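Side-chain contacts in acyl-CoA dehydrogenase (PDB 2Z1Q), which probably oxidises saturated acyl-CoA thioesters to their 2,3-dehydroacyl-CoA forms, using bound FAD and passing the electrons on to an acceptor: residues Arg40-Glu44 and Arg45-Pro49; Leu50-Arg53 and Met54-Glu58; Gly554-Val557 and Ala558-Gln562. All blocks are in the same frame, centred on the assembly; numbering follows the deposited sequence.

Contact 1: Arg40-Glu44 and Arg45-Pro49; sequences RTFVE and REVLP
The ring of Phe-42 meets two side chains of the next helical turn. CD1 of Phe-42 lies 3.6 Å from CG of Glu-46, while CE2 of Phe-42 packs against CG2 of Val-47 at 3.5 Å. A chi1 of -50° sets CG of Glu-46 beside its backbone N and against the ring, and the bend at chi2 leads the carboxylate away; ring and carboxylate planes stand 78° apart. The flat aromatic thus suits a place flanked by an aliphatic stem and a branched valine. Arg-45 follows the more solvent-exposed flank. With chi1 at 77°, CG is wedged between backbone N and carbonyl carbon and comes to 3.1 Å from O of Thr-41, and the extended chain then carries CD past CG2 of Thr-41. Beneath them the helix widens: O of Phe-42 accepts both Glu-46 N and Val-47 N, and Val-43 O takes Leu-48 N at 2.8 Å, as in a pi-type turn. Pro-49 has no N-H to offer, and the helix kinks there; CD of Pro-49 lies 3.5 Å from O of Glu-44. Within helix 30-54, Phe-42 and Val-47 face helix 62-71, touching Ala-69 and Leu-65 respectively, and Val-43 reaches Leu-100 in a loop.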
loop_
_atom_site.group_PDB
_atom_site.type_symbol
_atom_site.label_atom_id
_atom_site.label_comp_id
_atom_site.label_asym_id
_atom_site.label_seq_id
_atom_site.Cartn_x
_atom_site.Cartn_y
_atom_site.Cartn_z
ATOM N N ARG B 40 22.200 -15.927 -7.784
ATOM C CA ARG B 40 22.361 -15.455 -6.414
ATOM C C ARG B 40 23.774 -14.908 -6.194
ATOM O O ARG B 40 23.957 -13.909 -5.487
ATOM C CB ARG B 40 22.074 -16.582 -5.419
ATOM C CG ARG B 40 20.598 -16.719 -5.014
ATOM C CD ARG B 40 20.356 -17.910 -4.078
ATOM N NE ARG B 40 20.071 -19.154 -4.800
ATOM C CZ ARG B 40 20.645 -20.327 -4.536
ATOM N NH1 ARG B 40 21.547 -20.426 -3.565
ATOM N NH2 ARG B 40 20.323 -21.405 -5.242
ATOM N N THR B 41 24.764 -15.552 -6.809
ATOM C CA THR B 41 26.150 -15.122 -6.668
ATOM C C THR B 41 26.359 -13.807 -7.418
ATOM O O THR B 41 26.962 -12.868 -6.900
ATOM C CB THR B 41 27.119 -16.188 -7.221
ATOM O OG1 THR B 41 26.845 -17.446 -6.597
ATOM C CG2 THR B 41 28.565 -15.798 -6.936
ATOM N N PHE B 42 25.849 -13.761 -8.643
ATOM C CA PHE B 42 25.933 -12.577 -9.489
ATOM C C PHE B 42 25.371 -11.345 -8.784
ATOM O O PHE B 42 25.927 -10.252 -8.888
ATOM C CB PHE B 42 25.143 -12.818 -10.776
ATOM C CG PHE B 42 25.071 -11.617 -11.680
ATOM C CD1 PHE B 42 26.225 -11.083 -12.241
ATOM C CD2 PHE B 42 23.841 -11.034 -11.988
ATOM C CE1 PHE B 42 26.160 -9.992 -13.096
ATOM C CE2 PHE B 42 23.769 -9.940 -12.847
ATOM C CZ PHE B 42 24.935 -9.420 -13.402
ATOM N N VAL B 43 24.271 -11.530 -8.058
ATOM C CA VAL B 43 23.614 -10.434 -7.353
ATOM C C VAL B 43 24.392 -9.959 -6.142
ATOM O O VAL B 43 24.639 -8.762 -5.979
ATOM C CB VAL B 43 22.193 -10.845 -6.902
ATOM C CG1 VAL B 43 21.559 -9.750 -6.051
ATOM C CG2 VAL B 43 21.345 -11.126 -8.116
ATOM N N GLU B 44 24.772 -10.898 -5.288
ATOM C CA GLU B 44 25.497 -10.538 -4.092
ATOM C C GLU B 44 26.865 -9.918 -4.371
ATOM O O GLU B 44 27.275 -9.000 -3.673
ATOM C CB GLU B 44 25.661 -11.761 -3.190
ATOM C CG GLU B 44 26.395 -11.450 -1.891
ATOM C CD GLU B 44 27.108 -12.660 -1.317
ATOM O OE1 GLU B 44 26.427 -13.620 -0.893
ATOM O OE2 GLU B 44 28.359 -12.651 -1.295
ATOM N N ARG B 45 27.567 -10.390 -5.392
ATOM C CA ARG B 45 28.901 -9.865 -5.650
ATOM C C ARG B 45 29.046 -8.813 -6.755
ATOM O O ARG B 45 29.971 -8.006 -6.720
ATOM C CB ARG B 45 29.859 -11.017 -5.953
ATOM C CG ARG B 45 29.692 -11.571 -7.353
ATOM C CD ARG B 45 30.779 -12.577 -7.704
ATOM N NE ARG B 45 30.755 -12.934 -9.122
ATOM C CZ ARG B 45 31.636 -13.742 -9.705
ATOM N NH1 ARG B 45 32.616 -14.286 -8.995
ATOM N NH2 ARG B 45 31.544 -14.003 -11.005
ATOM N N GLU B 46 28.142 -8.823 -7.730
ATOM C CA GLU B 46 28.233 -7.867 -8.834
ATOM C C GLU B 46 27.218 -6.725 -8.756
ATOM O O GLU B 46 27.587 -5.561 -8.638
ATOM C CB GLU B 46 28.070 -8.599 -10.168
ATOM C CG GLU B 46 28.956 -9.827 -10.334
ATOM C CD GLU B 46 30.414 -9.483 -10.597
ATOM O OE1 GLU B 46 31.058 -8.886 -9.710
ATOM O OE2 GLU B 46 30.917 -9.824 -11.693
ATOM N N VAL B 47 25.938 -7.064 -8.814
ATOM C CA VAL B 47 24.878 -6.063 -8.797
ATOM C C VAL B 47 24.697 -5.262 -7.518
ATOM O O VAL B 47 24.741 -4.038 -7.536
ATOM C CB VAL B 47 23.525 -6.696 -9.138
ATOM C CG1 VAL B 47 22.464 -5.609 -9.246
ATOM C CG2 VAL B 47 23.634 -7.473 -10.435
ATOM N N LEU B 48 24.474 -5.952 -6.412
ATOM C CA LEU B 48 24.257 -5.298 -5.132
ATOM C C LEU B 48 25.319 -4.259 -4.754
ATOM O O LEU B 48 24.998 -3.176 -4.261
ATOM C CB LEU B 48 24.171 -6.351 -4.030
ATOM C CG LEU B 48 23.232 -6.032 -2.873
ATOM C CD1 LEU B 48 21.849 -5.742 -3.433
ATOM C CD2 LEU B 48 23.188 -7.214 -1.910
ATOM N N PRO B 49 26.602 -4.591 -4.957
ATOM C CA PRO B 49 27.686 -3.662 -4.623
ATOM C C PRO B 49 27.613 -2.316 -5.357
ATOM O O PRO B 49 28.141 -1.314 -4.880
ATOM C CB PRO B 49 28.938 -4.457 -4.992
ATOM C CG PRO B 49 28.516 -5.874 -4.716
ATOM C CD PRO B 49 27.129 -5.923 -5.299
#

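Contact 2: Leu50-Arg53 and Met54-Glu58; sequences LLER and MEHGE
A side-on salt bridge between Arg-53 and Glu-58 spans the C-terminal end of helix 30-54, where the chain leaves the helix and turns toward helix 62-71 in the N-terminal domain. NE of Arg-53 gives a nearly straight bond to OE1 of Glu-58 (2.9 Å), and NH1 of Arg-53 another to OE2 of Glu-58 (2.9 Å). Both oxygens lie close to the guanidinium plane, but the carboxylate is rotated 38° against it: OE2 is met on its syn side but well out of the carboxylate plane, and OE1 from above it. The bend of the arginine at chi3 (63°) turns the guanidinium edge to the glutamate. The same residue also holds the turn by its backbone: O of Arg-53 accepts His-56 N at 3.1 Å and, weakly, Glu-58 N. A water 2.8 Å from O of Arg-53 also hydrogen-bonds OE1 of Glu-58, bridging the turn's backbone to the salt bridge. Gly-57 suits this bend because a CB at its backbone angles would press on the preceding carbonyl oxygen. On another flank Met-54 curls its CE to 3.6 Å from CB of Leu-50, a flexible thioether fitting the hydrophobic surface that both share with Leu-65 of helix 62-71. The imidazole of His-56 runs beside Glu-52. Having two N-H groups matched to two carboxylate oxygens restrains how the guanidinium and carboxylate are turned against each other, and the paired charges would be expected to steady the ionised forms, although Glu-58 also touches a crystal neighbour.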
loop_
_atom_site.group_PDB
_atom_site.type_symbol
_atom_site.label_atom_id
_atom_site.label_comp_id
_atom_site.label_asym_id
_atom_site.label_seq_id
_atom_site.Cartn_x
_atom_site.Cartn_y
_atom_site.Cartn_z
ATOM N N LEU B 50 26.944 -2.307 -6.507
ATOM C CA LEU B 50 26.814 -1.099 -7.322
ATOM C C LEU B 50 25.429 -0.444 -7.253
ATOM O O LEU B 50 25.224 0.650 -7.781
ATOM C CB LEU B 50 27.141 -1.437 -8.777
ATOM C CG LEU B 50 28.522 -2.032 -9.061
ATOM C CD1 LEU B 50 28.549 -2.458 -10.515
ATOM C CD2 LEU B 50 29.633 -1.025 -8.765
ATOM N N LEU B 51 24.487 -1.108 -6.598
ATOM C CA LEU B 51 23.125 -0.602 -6.483
ATOM C C LEU B 51 23.001 0.860 -6.045
ATOM O O LEU B 51 22.256 1.635 -6.646
ATOM C CB LEU B 51 22.333 -1.482 -5.516
ATOM C CG LEU B 51 20.840 -1.180 -5.398
ATOM C CD1 LEU B 51 20.199 -1.073 -6.789
ATOM C CD2 LEU B 51 20.195 -2.284 -4.573
ATOM N N GLU B 52 23.724 1.224 -4.989
ATOM C CA GLU B 52 23.686 2.580 -4.455
ATOM C C GLU B 52 24.114 3.609 -5.502
ATOM O O GLU B 52 23.442 4.619 -5.692
ATOM C CB GLU B 52 24.591 2.683 -3.217
ATOM C CG GLU B 52 24.076 3.608 -2.120
ATOM C CD GLU B 52 22.765 3.130 -1.498
ATOM O OE1 GLU B 52 22.697 1.959 -1.066
ATOM O OE2 GLU B 52 21.801 3.930 -1.436
ATOM N N ARG B 53 25.229 3.352 -6.177
ATOM C CA ARG B 53 25.716 4.279 -7.194
ATOM C C ARG B 53 24.738 4.388 -8.357
ATOM O O ARG B 53 24.533 5.470 -8.896
ATOM C CB ARG B 53 27.090 3.845 -7.721
ATOM C CG ARG B 53 28.254 4.076 -6.765
ATOM C CD ARG B 53 29.526 3.353 -7.237
ATOM N NE ARG B 53 30.050 3.817 -8.526
ATOM C CZ ARG B 53 31.054 3.220 -9.167
ATOM N NH1 ARG B 53 31.489 3.692 -10.333
ATOM N NH2 ARG B 53 31.614 2.137 -8.652
ATOM N N MET B 54 24.128 3.272 -8.742
ATOM C CA MET B 54 23.174 3.291 -9.846
ATOM C C MET B 54 21.889 4.021 -9.466
ATOM O O MET B 54 21.235 4.625 -10.309
ATOM C CB MET B 54 22.853 1.873 -10.295
ATOM C CG MET B 54 23.986 1.217 -11.046
ATOM S SD MET B 54 23.561 -0.428 -11.598
ATOM C CE MET B 54 23.755 -1.278 -10.084
ATOM N N GLU B 55 21.537 3.960 -8.187
ATOM C CA GLU B 55 20.324 4.597 -7.696
ATOM C C GLU B 55 20.586 6.100 -7.520
ATOM O O GLU B 55 19.692 6.883 -7.188
ATOM C CB GLU B 55 19.931 3.948 -6.369
ATOM C CG GLU B 55 18.477 4.151 -5.985
ATOM C CD GLU B 55 17.562 2.969 -6.301
ATOM O OE1 GLU B 55 17.696 2.321 -7.364
ATOM O OE2 GLU B 55 16.676 2.700 -5.470
ATOM N N HIS B 56 21.827 6.496 -7.775
ATOM C CA HIS B 56 22.215 7.884 -7.626
ATOM C C HIS B 56 22.821 8.488 -8.869
ATOM O O HIS B 56 23.724 9.332 -8.789
ATOM C CB HIS B 56 23.172 8.019 -6.463
ATOM C CG HIS B 56 22.514 7.846 -5.137
ATOM N ND1 HIS B 56 22.456 8.859 -4.204
ATOM C CD2 HIS B 56 21.861 6.789 -4.595
ATOM C CE1 HIS B 56 21.800 8.432 -3.140
ATOM N NE2 HIS B 56 21.429 7.180 -3.352
ATOM N N GLY B 57 22.334 8.041 -10.021
ATOM C CA GLY B 57 22.832 8.602 -11.254
ATOM C C GLY B 57 23.568 7.712 -12.225
ATOM O O GLY B 57 23.184 7.675 -13.403
ATOM N N GLU B 58 24.603 7.006 -11.761
ATOM C CA GLU B 58 25.415 6.150 -12.626
ATOM C C GLU B 58 24.688 4.983 -13.269
ATOM O O GLU B 58 25.057 3.821 -13.089
ATOM C CB GLU B 58 26.637 5.650 -11.860
ATOM C CG GLU B 58 27.760 6.673 -11.748
ATOM C CD GLU B 58 28.876 6.243 -10.825
ATOM O OE1 GLU B 58 28.636 6.155 -9.604
ATOM O OE2 GLU B 58 29.994 5.987 -11.327
HETATM O O HOH W 1 26.395 7.498 -8.290
#

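Contact 3: Gly554-Val557 and Ala558-Gln562; sequences GDLV and ALRRQ. Unlike the reference sequence in segment 554-557: Gly-554 (reference Val).
A chi1 of -169° sets CG of Asp-555 trans to its own nitrogen and swings the carboxylate over the first turn of helix 556-570, where OD1 of Asp-555 accepts Ala-558 N at 3.1 Å. The bond is nearly straight at the hydrogen, yet the donor stands 71° out of the carboxylate plane, so the group is met from above. CB of Ala-558 lies on the same face of the acid as the N-H, 3.3 Å from OD2 of Asp-555; a small methyl suits so close an approach. Asp-555 is therefore the N-cap, and its short acidic side chain answers an amide at the helix start, where its negative charge should also be favourable toward the helix dipole. Its carbonyl adds the first regular helical bond, O of Asp-555 to N of Leu-559 at 3.0 Å, and just before the helix the residue centres an inverse gamma turn. One turn on, the two extended arginines part: Arg-560 leans back toward the helix start, Arg-561 stands out from the helix. NH1 of Arg-560 comes to 3.5 Å from CB of Leu-556, crossing that leucine at a slant, while NE of Arg-560 makes a salt bridge to Glu-308 on helix 300-331. Arg-561 instead runs alongside Val-557, its NE 4.2 Å from CG1 of Val-557, and pairs through that nitrogen with Glu-477 of the second subunit. Its side chain lies about 9 Å from a bound FAD.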
loop_
_atom_site.group_PDB
_atom_site.type_symbol
_atom_site.label_atom_id
_atom_site.label_comp_id
_atom_site.label_asym_id
_atom_site.label_seq_id
_atom_site.Cartn_x
_atom_site.Cartn_y
_atom_site.Cartn_z
ATOM N N GLY B 554 -11.365 -21.674 11.483
ATOM C CA GLY B 554 -10.004 -22.120 11.734
ATOM C C GLY B 554 -9.345 -21.143 12.692
ATOM O O GLY B 554 -9.728 -19.977 12.734
ATOM N N ASP B 555 -8.371 -21.604 13.470
ATOM C CA ASP B 555 -7.681 -20.738 14.430
ATOM C C ASP B 555 -6.498 -20.067 13.745
ATOM O O ASP B 555 -5.367 -20.555 13.839
ATOM C CB ASP B 555 -7.175 -21.566 15.611
ATOM C CG ASP B 555 -6.676 -20.709 16.767
ATOM O OD1 ASP B 555 -6.477 -19.486 16.594
ATOM O OD2 ASP B 555 -6.472 -21.280 17.858
ATOM N N LEU B 556 -6.765 -18.958 13.059
ATOM C CA LEU B 556 -5.722 -18.232 12.343
ATOM C C LEU B 556 -4.671 -17.690 13.300
ATOM O O LEU B 556 -3.493 -17.590 12.959
ATOM C CB LEU B 556 -6.346 -17.090 11.524
ATOM C CG LEU B 556 -7.359 -17.481 10.436
ATOM C CD1 LEU B 556 -7.775 -16.241 9.648
ATOM C CD2 LEU B 556 -6.747 -18.507 9.497
ATOM N N VAL B 557 -5.082 -17.340 14.507
ATOM C CA VAL B 557 -4.127 -16.832 15.462
ATOM C C VAL B 557 -3.060 -17.894 15.692
ATOM O O VAL B 557 -1.861 -17.626 15.538
ATOM C CB VAL B 557 -4.813 -16.491 16.764
ATOM C CG1 VAL B 557 -3.825 -15.837 17.719
ATOM C CG2 VAL B 557 -5.991 -15.578 16.481
ATOM N N ALA B 558 -3.498 -19.103 16.038
ATOM C CA ALA B 558 -2.587 -20.211 16.288
ATOM C C ALA B 558 -1.736 -20.512 15.066
ATOM O O ALA B 558 -0.515 -20.589 15.154
ATOM C CB ALA B 558 -3.372 -21.468 16.687
ATOM N N LEU B 559 -2.382 -20.677 13.920
ATOM C CA LEU B 559 -1.643 -21.014 12.709
ATOM C C LEU B 559 -0.635 -19.950 12.285
ATOM O O LEU B 559 0.499 -20.284 11.942
ATOM C CB LEU B 559 -2.611 -21.337 11.557
ATOM C CG LEU B 559 -3.524 -22.564 11.741
ATOM C CD1 LEU B 559 -4.376 -22.765 10.493
ATOM C CD2 LEU B 559 -2.695 -23.808 11.983
ATOM N N ARG B 560 -1.025 -18.680 12.306
ATOM C CA ARG B 560 -0.088 -17.641 11.919
ATOM C C ARG B 560 1.081 -17.627 12.892
ATOM O O ARG B 560 2.232 -17.533 12.476
ATOM C CB ARG B 560 -0.769 -16.271 11.894
ATOM C CG ARG B 560 -1.744 -16.073 10.735
ATOM C CD ARG B 560 -1.921 -14.584 10.512
ATOM N NE ARG B 560 -2.917 -14.245 9.500
ATOM C CZ ARG B 560 -4.204 -14.004 9.749
ATOM N NH1 ARG B 560 -4.681 -14.063 10.988
ATOM N NH2 ARG B 560 -5.017 -13.680 8.756
ATOM N N ARG B 561 0.800 -17.752 14.187
ATOM C CA ARG B 561 1.882 -17.759 15.167
ATOM C C ARG B 561 2.864 -18.890 14.895
ATOM O O ARG B 561 4.072 -18.732 15.075
ATOM C CB ARG B 561 1.347 -17.879 16.588
ATOM C CG ARG B 561 0.722 -16.601 17.113
ATOM C CD ARG B 561 0.608 -16.654 18.619
ATOM N NE ARG B 561 0.092 -15.408 19.172
ATOM C CZ ARG B 561 0.139 -15.098 20.462
ATOM N NH1 ARG B 561 0.680 -15.949 21.323
ATOM N NH2 ARG B 561 -0.355 -13.945 20.894
ATOM N N GLN B 562 2.336 -20.026 14.449
ATOM C CA GLN B 562 3.154 -21.194 14.134
ATOM C C GLN B 562 4.092 -20.883 12.953
ATOM O O GLN B 562 5.268 -21.254 12.968
ATOM C CB GLN B 562 2.246 -22.392 13.813
ATOM C CG GLN B 562 2.989 -23.673 13.466
ATOM C CD GLN B 562 2.059 -24.875 13.252
ATOM O OE1 GLN B 562 2.504 -25.938 12.824
ATOM N NE2 GLN B 562 0.773 -24.706 13.551
#

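From the N terminus the three contacts follow in series; none nests within or crosses another, and each is closed within a few residues. Contacts 1 and 2 share helix 30-54, with centres about 14 Å apart, and they touch where CE of Met-54 lies 3.9 Å from O of Val-47. Contact 1 is a stretch of that helix, whereas contact 2 closes the turn at its end; both pack against helix 62-71 in the N-terminal domain. Contact 3 comes some five hundred residues later, with its centre about 37 Å from that of contact 1 and about 42 Å from that of contact 2. It begins helix 556-570 and joins helices 300-331 and 505-528 to the second subunit.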